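Local coordinates for vivid PAS protein VVD (Neurospora crassa, PDB 3D72), which acts as a blue-light photoreceptor of the PAS/LOV family that holds a flavin-adenine dinucleotide and probably signals light by forming a rapidly exchanging dimer, at residues G81-K84 and T88-Y91; V114-F117 and R123-N126; V133-E136 and Y140-S143. The protein carries 1 engineered substitution. All coordinates share one frame; numbering follows the deposited sequence.

Contact 1 (G81-K84 and T88-Y91); sequences GMVK and TRKY. With FAD (flavin-adenine dinucleotide), chain C.
Van der Waals contact between the two segments comes down to one pair: the CG1 methyl of Val83 rests over a face of the Arg89 guanidinium, 3.3 Å from NE. A chi1 of -173° turns the CG1 branch of Val83 away from the backbone N and onto the arginine, and the two side chains cross at about a right angle. The backbone carbonyl of Lys84 lies over the same group, with its O 4.2 Å from Arg89 NH2. Only 104 Å² is buried in all, and no hydrogen bond links the segments directly.

Both segments belong to the loop between helix 65-68 and helix 94-106 of the PAS fold, where it passes the pyrophosphate of FAD. The long loop is consistent with the known LOV insertion of VVD that accommodates the adenine half of the cofactor.

Polar contacts run from the arginine to the cofactor. Arg89 NH1 donates to FAD O2P at 2.7 Å, through a bent bond (136°). NH2 reaches FAD O1A, at the edge of the guanidinium and in its plane, at 3.1 Å and nearly straight (166°), with a weak second bond to FAD O5B. Both phosphates are thereby gripped by one group, whose bends at chi2 and chi3 carry it there. Gln77 OE1 takes the NE hydrogen and Ser87 O a further one from NH2, which fix the rotation of the guanidinium.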
loop_
_atom_site.group_PDB
_atom_site.type_symbol
_atom_site.label_atom_id
_atom_site.label_comp_id
_atom_site.label_asym_id
_atom_site.label_seq_id
_atom_site.Cartn_x
_atom_site.Cartn_y
_atom_site.Cartn_z
ATOM N N GLY A 81 19.973 25.461 -6.551
ATOM C CA GLY A 81 18.938 24.761 -7.291
ATOM C C GLY A 81 19.029 24.920 -8.795
ATOM O O GLY A 81 18.035 24.750 -9.500
ATOM N N MET A 82 20.224 25.233 -9.289
ATOM C CA MET A 82 20.448 25.423 -10.719
ATOM C C MET A 82 21.385 24.348 -11.268
ATOM O O MET A 82 22.604 24.447 -11.127
ATOM C CB MET A 82 21.060 26.805 -10.965
ATOM C CG MET A 82 20.334 27.942 -10.261
ATOM S SD MET A 82 18.697 28.289 -10.932
ATOM C CE MET A 82 18.906 29.998 -11.436
ATOM N N VAL A 83 20.817 23.320 -11.891
ATOM C CA VAL A 83 21.623 22.247 -12.456
ATOM C C VAL A 83 21.152 21.905 -13.862
ATOM O O VAL A 83 20.088 21.320 -14.045
ATOM C CB VAL A 83 21.553 20.963 -11.601
ATOM C CG1 VAL A 83 22.532 19.929 -12.141
ATOM C CG2 VAL A 83 21.858 21.283 -10.153
ATOM N N LYS A 84 21.953 22.272 -14.857
ATOM C CA LYS A 84 21.605 21.995 -16.242
ATOM C C LYS A 84 21.894 20.537 -16.595
ATOM O O LYS A 84 22.864 19.949 -16.121
ATOM C CB LYS A 84 22.384 22.928 -17.174
ATOM C CG LYS A 84 22.132 24.419 -16.932
ATOM C CD LYS A 84 20.653 24.805 -17.083
ATOM C CE LYS A 84 19.858 24.568 -15.799
ATOM N NZ LYS A 84 18.429 24.970 -15.939
ATOM N N THR A 88 28.518 19.057 -15.727
ATOM C CA THR A 88 29.393 18.395 -14.782
ATOM C C THR A 88 29.121 19.070 -13.458
ATOM O O THR A 88 29.394 20.274 -13.273
ATOM C CB THR A 88 30.875 18.546 -15.162
ATOM O OG1 THR A 88 31.083 18.003 -16.473
ATOM C CG2 THR A 88 31.750 17.786 -14.178
ATOM N N ARG A 89 28.547 18.306 -12.538
ATOM C CA ARG A 89 28.247 18.857 -11.224
ATOM C C ARG A 89 29.479 19.203 -10.503
ATOM O O ARG A 89 30.496 18.524 -10.598
ATOM C CB ARG A 89 27.433 17.887 -10.376
ATOM C CG ARG A 89 25.975 18.020 -10.598
ATOM C CD ARG A 89 25.631 17.692 -12.029
ATOM N NE ARG A 89 24.303 17.104 -12.074
ATOM C CZ ARG A 89 23.753 16.552 -13.145
ATOM N NH1 ARG A 89 22.537 16.040 -13.060
ATOM N NH2 ARG A 89 24.407 16.515 -14.297
ATOM N N LYS A 90 29.387 20.256 -9.720
ATOM C CA LYS A 90 30.584 20.590 -9.076
ATOM C C LYS A 90 30.617 20.196 -7.603
ATOM O O LYS A 90 31.587 20.461 -6.924
ATOM C CB LYS A 90 30.918 22.048 -9.386
ATOM C CG LYS A 90 30.259 23.151 -8.601
ATOM C CD LYS A 90 29.605 24.174 -9.541
ATOM C CE LYS A 90 30.306 24.310 -10.890
ATOM N NZ LYS A 90 29.546 25.207 -11.798
ATOM N N TYR A 91 29.568 19.534 -7.125
ATOM C CA TYR A 91 29.493 19.078 -5.726
ATOM C C TYR A 91 29.048 17.627 -5.640
ATOM O O TYR A 91 28.952 17.056 -4.545
ATOM C CB TYR A 91 28.514 19.950 -4.955
ATOM C CG TYR A 91 28.896 21.392 -4.982
ATOM C CD1 TYR A 91 30.147 21.796 -4.519
ATOM C CD2 TYR A 91 28.028 22.357 -5.479
ATOM C CE1 TYR A 91 30.527 23.133 -4.547
ATOM C CE2 TYR A 91 28.396 23.699 -5.510
ATOM C CZ TYR A 91 29.647 24.080 -5.043
ATOM O OH TYR A 91 30.017 25.402 -5.067
HETATM P PA FAD C . 23.155 13.804 -16.563
HETATM O O1A FAD C . 22.688 15.214 -16.463
HETATM O O2A FAD C . 23.295 13.220 -17.918
HETATM O O5B FAD C . 24.526 13.687 -15.772
HETATM C C5B FAD C . 25.291 12.469 -15.673
HETATM C C4B FAD C . 26.649 12.828 -15.077
HETATM O O4B FAD C . 27.425 11.617 -15.049
HETATM C C3B FAD C . 27.458 13.880 -15.865
HETATM O O3B FAD C . 27.887 14.977 -15.100
HETATM C C2B FAD C . 28.615 13.111 -16.493
HETATM O O2B FAD C . 29.861 13.754 -16.563
HETATM C C1B FAD C . 28.670 11.778 -15.742
HETATM N N9A FAD C . 28.807 10.615 -16.598
HETATM C C8A FAD C . 27.958 10.192 -17.583
HETATM N N7A FAD C . 28.349 9.104 -18.206
HETATM C C5A FAD C . 29.559 8.804 -17.603
HETATM C C6A FAD C . 30.496 7.732 -17.819
HETATM N N6A FAD C . 30.297 6.801 -18.757
HETATM N N1A FAD C . 31.621 7.696 -17.049
HETATM C C2A FAD C . 31.795 8.662 -16.106
HETATM N N3A FAD C . 30.985 9.704 -15.808
HETATM C C4A FAD C . 29.852 9.707 -16.635
HETATM N N1 FAD C . 18.447 13.243 -7.664
HETATM C C2 FAD C . 18.836 13.889 -6.536
HETATM O O2 FAD C . 19.925 14.486 -6.451
HETATM N N3 FAD C . 17.998 13.876 -5.410
HETATM C C4 FAD C . 16.746 13.260 -5.350
HETATM O O4 FAD C . 16.081 13.299 -4.290
HETATM C C4X FAD C . 16.356 12.580 -6.522
HETATM N N5 FAD C . 15.102 11.942 -6.548
HETATM C C5X FAD C . 14.736 11.290 -7.713
HETATM C C6 FAD C . 13.466 10.635 -7.760
HETATM C C7 FAD C . 13.022 9.999 -8.894
HETATM C C7M FAD C . 11.653 9.308 -8.830
HETATM C C8 FAD C . 13.801 10.018 -10.078
HETATM C C8M FAD C . 13.359 9.358 -11.369
HETATM C C9 FAD C . 15.089 10.666 -10.052
HETATM C C9A FAD C . 15.568 11.310 -8.898
HETATM N N10 FAD C . 16.863 11.967 -8.827
HETATM C C10 FAD C . 17.216 12.627 -7.671
HETATM C "C1'" FAD C . 17.822 11.972 -9.967
HETATM C "C2'" FAD C . 17.733 13.010 -11.059
HETATM O "O2'" FAD C . 16.351 13.280 -11.323
HETATM C "C3'" FAD C . 18.506 12.460 -12.281
HETATM O "O3'" FAD C . 17.887 11.245 -12.702
HETATM C "C4'" FAD C . 20.011 12.169 -11.964
HETATM O "O4'" FAD C . 20.669 13.386 -11.668
HETATM C "C5'" FAD C . 20.740 11.454 -13.114
HETATM O "O5'" FAD C . 20.223 11.850 -14.395
HETATM P P FAD C . 20.677 13.178 -15.135
HETATM O O1P FAD C . 19.677 13.417 -16.178
HETATM O O2P FAD C . 20.878 14.277 -14.159
HETATM O O3P FAD C . 22.088 12.873 -15.837
#

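Contact 2 (V114-F117 and R123-N126); sequences VVNF and RFVN. With FAD (flavin-adenine dinucleotide), chain C.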
loop_
_atom_site.group_PDB
_atom_site.type_symbol
_atom_site.label_atom_id
_atom_site.label_comp_id
_atom_site.label_asym_id
_atom_site.label_seq_id
_atom_site.Cartn_x
_atom_site.Cartn_y
_atom_site.Cartn_z
ATOM N N VAL A 114 23.623 10.506 -2.344
ATOM C CA VAL A 114 23.994 11.633 -3.181
ATOM C C VAL A 114 23.964 12.930 -2.395
ATOM O O VAL A 114 23.082 13.152 -1.569
ATOM C CB VAL A 114 23.044 11.752 -4.413
ATOM C CG1 VAL A 114 21.615 11.985 -3.962
ATOM C CG2 VAL A 114 23.503 12.891 -5.320
ATOM N N VAL A 115 24.952 13.782 -2.636
ATOM C CA VAL A 115 24.994 15.058 -1.953
ATOM C C VAL A 115 23.904 15.945 -2.538
ATOM O O VAL A 115 23.819 16.108 -3.753
ATOM C CB VAL A 115 26.364 15.745 -2.126
ATOM C CG1 VAL A 115 26.312 17.156 -1.561
ATOM C CG2 VAL A 115 27.435 14.937 -1.408
ATOM N N ASN A 116 23.063 16.490 -1.663
ATOM C CA ASN A 116 21.969 17.373 -2.054
ATOM C C ASN A 116 21.980 18.622 -1.183
ATOM O O ASN A 116 22.693 18.701 -0.174
ATOM C CB ASN A 116 20.606 16.672 -1.900
ATOM C CG ASN A 116 20.234 15.790 -3.102
ATOM O OD1 ASN A 116 19.139 15.227 -3.141
ATOM N ND2 ASN A 116 21.131 15.674 -4.076
ATOM N N PHE A 117 21.184 19.608 -1.569
ATOM C CA PHE A 117 21.117 20.857 -0.824
ATOM C C PHE A 117 19.674 21.304 -0.628
ATOM O O PHE A 117 18.871 21.243 -1.556
ATOM C CB PHE A 117 21.891 21.949 -1.574
ATOM C CG PHE A 117 23.336 21.627 -1.788
ATOM C CD1 PHE A 117 24.294 22.005 -0.853
ATOM C CD2 PHE A 117 23.735 20.915 -2.910
ATOM C CE1 PHE A 117 25.632 21.663 -1.026
ATOM C CE2 PHE A 117 25.066 20.561 -3.102
ATOM C CZ PHE A 117 26.025 20.944 -2.149
ATOM N N ARG A 123 23.763 21.720 3.060
ATOM C CA ARG A 123 24.229 20.484 2.445
ATOM C C ARG A 123 23.856 19.264 3.280
ATOM O O ARG A 123 23.949 19.283 4.509
ATOM C CB ARG A 123 25.753 20.520 2.290
ATOM C CG ARG A 123 26.381 19.198 1.875
ATOM C CD ARG A 123 27.898 19.281 1.921
ATOM N NE ARG A 123 28.547 17.994 1.671
ATOM C CZ ARG A 123 29.324 17.747 0.623
ATOM N NH1 ARG A 123 29.551 18.697 -0.277
ATOM N NH2 ARG A 123 29.874 16.556 0.469
ATOM N N PHE A 124 23.426 18.205 2.607
ATOM C CA PHE A 124 23.098 16.965 3.290
ATOM C C PHE A 124 23.311 15.783 2.363
ATOM O O PHE A 124 23.394 15.941 1.142
ATOM C CB PHE A 124 21.656 16.972 3.836
ATOM C CG PHE A 124 20.576 16.871 2.788
ATOM C CD1 PHE A 124 20.140 17.999 2.099
ATOM C CD2 PHE A 124 19.966 15.647 2.526
ATOM C CE1 PHE A 124 19.104 17.910 1.167
ATOM C CE2 PHE A 124 18.931 15.548 1.597
ATOM C CZ PHE A 124 18.500 16.677 0.915
ATOM N N VAL A 125 23.451 14.600 2.952
ATOM C CA VAL A 125 23.624 13.387 2.171
ATOM C C VAL A 125 22.249 12.742 2.109
ATOM O O VAL A 125 21.649 12.421 3.134
ATOM C CB VAL A 125 24.622 12.415 2.829
ATOM C CG1 VAL A 125 24.843 11.208 1.926
ATOM C CG2 VAL A 125 25.945 13.133 3.092
ATOM N N ASN A 126 21.751 12.572 0.891
ATOM C CA ASN A 126 20.437 11.997 0.653
ATOM C C ASN A 126 20.576 10.529 0.270
ATOM O O ASN A 126 21.228 10.202 -0.718
ATOM C CB ASN A 126 19.772 12.784 -0.486
ATOM C CG ASN A 126 18.308 12.439 -0.692
ATOM O OD1 ASN A 126 17.804 11.432 -0.200
ATOM N ND2 ASN A 126 17.617 13.288 -1.456
HETATM P PA FAD C . 23.155 13.804 -16.563
HETATM O O1A FAD C . 22.688 15.214 -16.463
HETATM O O2A FAD C . 23.295 13.220 -17.918
HETATM O O5B FAD C . 24.526 13.687 -15.772
HETATM C C5B FAD C . 25.291 12.469 -15.673
HETATM C C4B FAD C . 26.649 12.828 -15.077
HETATM O O4B FAD C . 27.425 11.617 -15.049
HETATM C C3B FAD C . 27.458 13.880 -15.865
HETATM O O3B FAD C . 27.887 14.977 -15.100
HETATM C C2B FAD C . 28.615 13.111 -16.493
HETATM O O2B FAD C . 29.861 13.754 -16.563
HETATM C C1B FAD C . 28.670 11.778 -15.742
HETATM N N9A FAD C . 28.807 10.615 -16.598
HETATM C C8A FAD C . 27.958 10.192 -17.583
HETATM N N7A FAD C . 28.349 9.104 -18.206
HETATM C C5A FAD C . 29.559 8.804 -17.603
HETATM C C6A FAD C . 30.496 7.732 -17.819
HETATM N N6A FAD C . 30.297 6.801 -18.757
HETATM N N1A FAD C . 31.621 7.696 -17.049
HETATM C C2A FAD C . 31.795 8.662 -16.106
HETATM N N3A FAD C . 30.985 9.704 -15.808
HETATM C C4A FAD C . 29.852 9.707 -16.635
HETATM N N1 FAD C . 18.447 13.243 -7.664
HETATM C C2 FAD C . 18.836 13.889 -6.536
HETATM O O2 FAD C . 19.925 14.486 -6.451
HETATM N N3 FAD C . 17.998 13.876 -5.410
HETATM C C4 FAD C . 16.746 13.260 -5.350
HETATM O O4 FAD C . 16.081 13.299 -4.290
HETATM C C4X FAD C . 16.356 12.580 -6.522
HETATM N N5 FAD C . 15.102 11.942 -6.548
HETATM C C5X FAD C . 14.736 11.290 -7.713
HETATM C C6 FAD C . 13.466 10.635 -7.760
HETATM C C7 FAD C . 13.022 9.999 -8.894
HETATM C C7M FAD C . 11.653 9.308 -8.830
HETATM C C8 FAD C . 13.801 10.018 -10.078
HETATM C C8M FAD C . 13.359 9.358 -11.369
HETATM C C9 FAD C . 15.089 10.666 -10.052
HETATM C C9A FAD C . 15.568 11.310 -8.898
HETATM N N10 FAD C . 16.863 11.967 -8.827
HETATM C C10 FAD C . 17.216 12.627 -7.671
HETATM C "C1'" FAD C . 17.822 11.972 -9.967
HETATM C "C2'" FAD C . 17.733 13.010 -11.059
HETATM O "O2'" FAD C . 16.351 13.280 -11.323
HETATM C "C3'" FAD C . 18.506 12.460 -12.281
HETATM O "O3'" FAD C . 17.887 11.245 -12.702
HETATM C "C4'" FAD C . 20.011 12.169 -11.964
HETATM O "O4'" FAD C . 20.669 13.386 -11.668
HETATM C "C5'" FAD C . 20.740 11.454 -13.114
HETATM O "O5'" FAD C . 20.223 11.850 -14.395
HETATM P P FAD C . 20.677 13.178 -15.135
HETATM O O1P FAD C . 19.677 13.417 -16.178
HETATM O O2P FAD C . 20.878 14.277 -14.159
HETATM O O3P FAD C . 22.088 12.873 -15.837
#
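The Phe124 ring carries Asn116 CB over one face, a CH-pi contact with CB 3.9 Å from the ring centroid. Phe124 CG sits between its own backbone N and carbonyl carbon (chi1 72°), a placement that swings the ring across to the neighbouring strand. A second flat group, the Arg123 guanidinium, has Val115 CG1 over the centre of one face, 3.7 Å above its plane. The extended aliphatic part of Arg123 also runs by the Phe117 ring, CB and CG touching CE1. Last come the amides of Asn116 and Asn126, whose planes stand 82° apart. Asn126 ND2 donates to Asn116 OD1 at 3.0 Å, with the acceptor near the Asn126 amide plane but the donor above the carbonyl plane of Asn116.

The Asn116 amide is complementary to the pyrimidine edge of the flavin. Its OD1 accepts from FAD N3 at 2.9 Å in an almost straight bond (173°), and its ND2 donates to FAD O2 at 2.9 Å. ND2 also donates to Val115 O at 2.7 Å, from well above that carbonyl's plane, so both amide ends are doubly engaged, which settles the rotation of the group. Asn126 ND2 lies 3.2 Å from FAD O4, while Asn126 OD1 accepts from Cys148 N.

Beneath these side chains, Val114 pairs with Asn126 and Asn116 with Phe124 as antiparallel hydrogen-bonded pairs, all four N-to-O distances, such as Asn116 N to Phe124 O, being 2.9 Å. Val115 with Val125 and Phe117 with Arg123 are non-hydrogen-bonded pairs, their side chains on the face opposite the asparagines. Met60 of helix 55-61 packs against Phe124 and Asn126. Two asparagines on adjacent strands of a beta hairpin, turned to the flavin's polar edge, are a hallmark of the LOV flavin pocket.

Contact 3 (V133-E136 and Y140-S143); sequences VRDE and YRYS. With FAD (flavin-adenine dinucleotide), chain C.
Arg134 lays its guanidinium flat on the Tyr140 ring, with group centres 4.0 Å apart and planes at 24°: a stacked cation-pi pair. NH1 is over the ring centre, whereas NH2 is displaced to the phenol end, 3.1 Å from OH at an angle too poor for a hydrogen bond. The extended Arg134 chain carries the group along the ring, and NH1 is tied to Gly138 O in the turn. Replacing Tyr140 by an alanine would probably strip the guanidinium of its aromatic platform, leaving it the NH1 bond to Gly138 O.

Away from this pair, across the backbone, Asp135 points at Arg141 with carboxylate and guanidinium planes 74° apart. OD2 touches Arg141 CB at 3.5 Å but remains 4.1 Å from NH2, beyond a salt bridge; a water between them accepts from NH2 at 2.9 Å. Asp135 OD1 bonds Thr137 OG1. Arg141 CG lies over the rim of one face of the Tyr142 ring.

The backbone forms a classic beta bulge, in which Arg141 N (2.9 Å) and Tyr142 N (3.2 Å) both grip the carbonyl O of buried Val133. The opposite charges of Asp135 and Arg141 probably interact through water, the arginine's direct charge partner being Asp42.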
loop_
_atom_site.group_PDB
_atom_site.type_symbol
_atom_site.label_atom_id
_atom_site.label_comp_id
_atom_site.label_asym_id
_atom_site.label_seq_id
_atom_site.Cartn_x
_atom_site.Cartn_y
_atom_site.Cartn_z
ATOM N N VAL A 133 7.588 2.161 -11.586
ATOM C CA VAL A 133 6.195 1.855 -11.306
ATOM C C VAL A 133 5.338 1.669 -12.565
ATOM O O VAL A 133 5.432 2.449 -13.517
ATOM C CB VAL A 133 5.599 3.002 -10.440
ATOM C CG1 VAL A 133 4.132 2.773 -10.174
ATOM C CG2 VAL A 133 6.371 3.098 -9.130
ATOM N N ARG A 134 4.511 0.626 -12.565
ATOM C CA ARG A 134 3.623 0.352 -13.694
ATOM C C ARG A 134 2.288 1.049 -13.474
ATOM O O ARG A 134 1.768 1.050 -12.359
ATOM C CB ARG A 134 3.363 -1.153 -13.810
ATOM C CG ARG A 134 4.604 -2.007 -13.941
ATOM C CD ARG A 134 4.241 -3.490 -13.846
ATOM N NE ARG A 134 5.425 -4.345 -13.851
ATOM C CZ ARG A 134 6.193 -4.521 -14.915
ATOM N NH1 ARG A 134 5.893 -3.902 -16.045
ATOM N NH2 ARG A 134 7.260 -5.303 -14.851
ATOM N N ASP A 135 1.723 1.650 -14.519
ATOM C CA ASP A 135 0.413 2.278 -14.359
ATOM C C ASP A 135 -0.661 1.274 -14.789
ATOM O O ASP A 135 -0.400 0.075 -14.830
ATOM C CB ASP A 135 0.313 3.576 -15.165
ATOM C CG ASP A 135 0.449 3.359 -16.651
ATOM O OD1 ASP A 135 0.620 2.202 -17.084
ATOM O OD2 ASP A 135 0.385 4.364 -17.387
ATOM N N GLU A 136 -1.859 1.750 -15.119
ATOM C CA GLU A 136 -2.943 0.844 -15.504
ATOM C C GLU A 136 -2.687 0.054 -16.784
ATOM O O GLU A 136 -3.333 -0.966 -17.027
ATOM C CB GLU A 136 -4.264 1.612 -15.627
ATOM C CG GLU A 136 -4.751 2.195 -14.308
ATOM C CD GLU A 136 -5.102 1.134 -13.272
ATOM O OE1 GLU A 136 -5.363 1.504 -12.106
ATOM O OE2 GLU A 136 -5.124 -0.067 -13.620
ATOM N N TYR A 140 5.840 0.174 -17.413
ATOM C CA TYR A 140 6.475 1.175 -16.559
ATOM C C TYR A 140 6.204 2.575 -17.091
ATOM O O TYR A 140 6.537 2.889 -18.239
ATOM C CB TYR A 140 7.979 0.921 -16.472
ATOM C CG TYR A 140 8.330 -0.282 -15.621
ATOM C CD1 TYR A 140 7.893 -0.373 -14.301
ATOM C CD2 TYR A 140 9.111 -1.317 -16.129
ATOM C CE1 TYR A 140 8.226 -1.464 -13.502
ATOM C CE2 TYR A 140 9.446 -2.418 -15.339
ATOM C CZ TYR A 140 9.000 -2.482 -14.028
ATOM O OH TYR A 140 9.317 -3.564 -13.242
ATOM N N ARG A 141 5.602 3.417 -16.253
ATOM C CA ARG A 141 5.250 4.786 -16.642
ATOM C C ARG A 141 5.856 5.826 -15.698
ATOM O O ARG A 141 6.229 6.928 -16.112
ATOM C CB ARG A 141 3.720 4.926 -16.659
ATOM C CG ARG A 141 3.171 6.358 -16.783
ATOM C CD ARG A 141 3.580 6.998 -18.092
ATOM N NE ARG A 141 3.203 8.411 -18.154
ATOM C CZ ARG A 141 2.021 8.875 -18.555
ATOM N NH1 ARG A 141 1.795 10.182 -18.559
ATOM N NH2 ARG A 141 1.068 8.047 -18.966
ATOM N N TYR A 142 5.964 5.463 -14.426
ATOM C CA TYR A 142 6.503 6.385 -13.435
ATOM C C TYR A 142 7.668 5.784 -12.680
ATOM O O TYR A 142 7.978 4.609 -12.813
ATOM C CB TYR A 142 5.436 6.738 -12.398
ATOM C CG TYR A 142 4.182 7.325 -12.974
ATOM C CD1 TYR A 142 3.016 6.573 -13.080
ATOM C CD2 TYR A 142 4.167 8.634 -13.430
ATOM C CE1 TYR A 142 1.855 7.120 -13.635
ATOM C CE2 TYR A 142 3.019 9.188 -13.989
ATOM C CZ TYR A 142 1.875 8.427 -14.087
ATOM O OH TYR A 142 0.759 8.973 -14.670
ATOM N N SER A 143 8.305 6.617 -11.876
ATOM C CA SER A 143 9.383 6.158 -11.015
ATOM C C SER A 143 9.069 6.768 -9.663
ATOM O O SER A 143 8.765 7.965 -9.579
ATOM C CB SER A 143 10.748 6.659 -11.489
ATOM O OG SER A 143 11.761 6.215 -10.591
HETATM P PA FAD C . 23.155 13.804 -16.563
HETATM O O1A FAD C . 22.688 15.214 -16.463
HETATM O O2A FAD C . 23.295 13.220 -17.918
HETATM O O5B FAD C . 24.526 13.687 -15.772
HETATM C C5B FAD C . 25.291 12.469 -15.673
HETATM C C4B FAD C . 26.649 12.828 -15.077
HETATM O O4B FAD C . 27.425 11.617 -15.049
HETATM C C3B FAD C . 27.458 13.880 -15.865
HETATM O O3B FAD C . 27.887 14.977 -15.100
HETATM C C2B FAD C . 28.615 13.111 -16.493
HETATM O O2B FAD C . 29.861 13.754 -16.563
HETATM C C1B FAD C . 28.670 11.778 -15.742
HETATM N N9A FAD C . 28.807 10.615 -16.598
HETATM C C8A FAD C . 27.958 10.192 -17.583
HETATM N N7A FAD C . 28.349 9.104 -18.206
HETATM C C5A FAD C . 29.559 8.804 -17.603
HETATM C C6A FAD C . 30.496 7.732 -17.819
HETATM N N6A FAD C . 30.297 6.801 -18.757
HETATM N N1A FAD C . 31.621 7.696 -17.049
HETATM C C2A FAD C . 31.795 8.662 -16.106
HETATM N N3A FAD C . 30.985 9.704 -15.808
HETATM C C4A FAD C . 29.852 9.707 -16.635
HETATM N N1 FAD C . 18.447 13.243 -7.664
HETATM C C2 FAD C . 18.836 13.889 -6.536
HETATM O O2 FAD C . 19.925 14.486 -6.451
HETATM N N3 FAD C . 17.998 13.876 -5.410
HETATM C C4 FAD C . 16.746 13.260 -5.350
HETATM O O4 FAD C . 16.081 13.299 -4.290
HETATM C C4X FAD C . 16.356 12.580 -6.522
HETATM N N5 FAD C . 15.102 11.942 -6.548
HETATM C C5X FAD C . 14.736 11.290 -7.713
HETATM C C6 FAD C . 13.466 10.635 -7.760
HETATM C C7 FAD C . 13.022 9.999 -8.894
HETATM C C7M FAD C . 11.653 9.308 -8.830
HETATM C C8 FAD C . 13.801 10.018 -10.078
HETATM C C8M FAD C . 13.359 9.358 -11.369
HETATM C C9 FAD C . 15.089 10.666 -10.052
HETATM C C9A FAD C . 15.568 11.310 -8.898
HETATM N N10 FAD C . 16.863 11.967 -8.827
HETATM C C10 FAD C . 17.216 12.627 -7.671
HETATM C "C1'" FAD C . 17.822 11.972 -9.967
HETATM C "C2'" FAD C . 17.733 13.010 -11.059
HETATM O "O2'" FAD C . 16.351 13.280 -11.323
HETATM C "C3'" FAD C . 18.506 12.460 -12.281
HETATM O "O3'" FAD C . 17.887 11.245 -12.702
HETATM C "C4'" FAD C . 20.011 12.169 -11.964
HETATM O "O4'" FAD C . 20.669 13.386 -11.668
HETATM C "C5'" FAD C . 20.740 11.454 -13.114
HETATM O "O5'" FAD C . 20.223 11.850 -14.395
HETATM P P FAD C . 20.677 13.178 -15.135
HETATM O O1P FAD C . 19.677 13.417 -16.178
HETATM O O2P FAD C . 20.878 14.277 -14.159
HETATM O O3P FAD C . 22.088 12.873 -15.837
HETATM O O HOH W 1 0.960 5.201 -19.605
HETATM O O HOH W 2 -0.980 6.868 -15.696
#

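In the fold
From the N terminus, the chain first completes strands 38-42 and 50-53 and the helices around them before contact 1 closes a three-residue gap within the long loop ahead of helix 94-106. After that helix, contact 2 closes the hairpin of strands 110-117 and 123-134, and contact 3 closes the next, of 123-134 and 140-146. All three lie in series, none nested or crossed. Contacts 2 and 3 share strand 123-134 but stand about 27 Å apart, centre to centre. Contacts 1 and 2 touch through Tyr91 against Val115 and Phe117. Each contact meets FAD: at the phosphates, the pyrimidine edge and, through Ser143, the dimethylbenzene end.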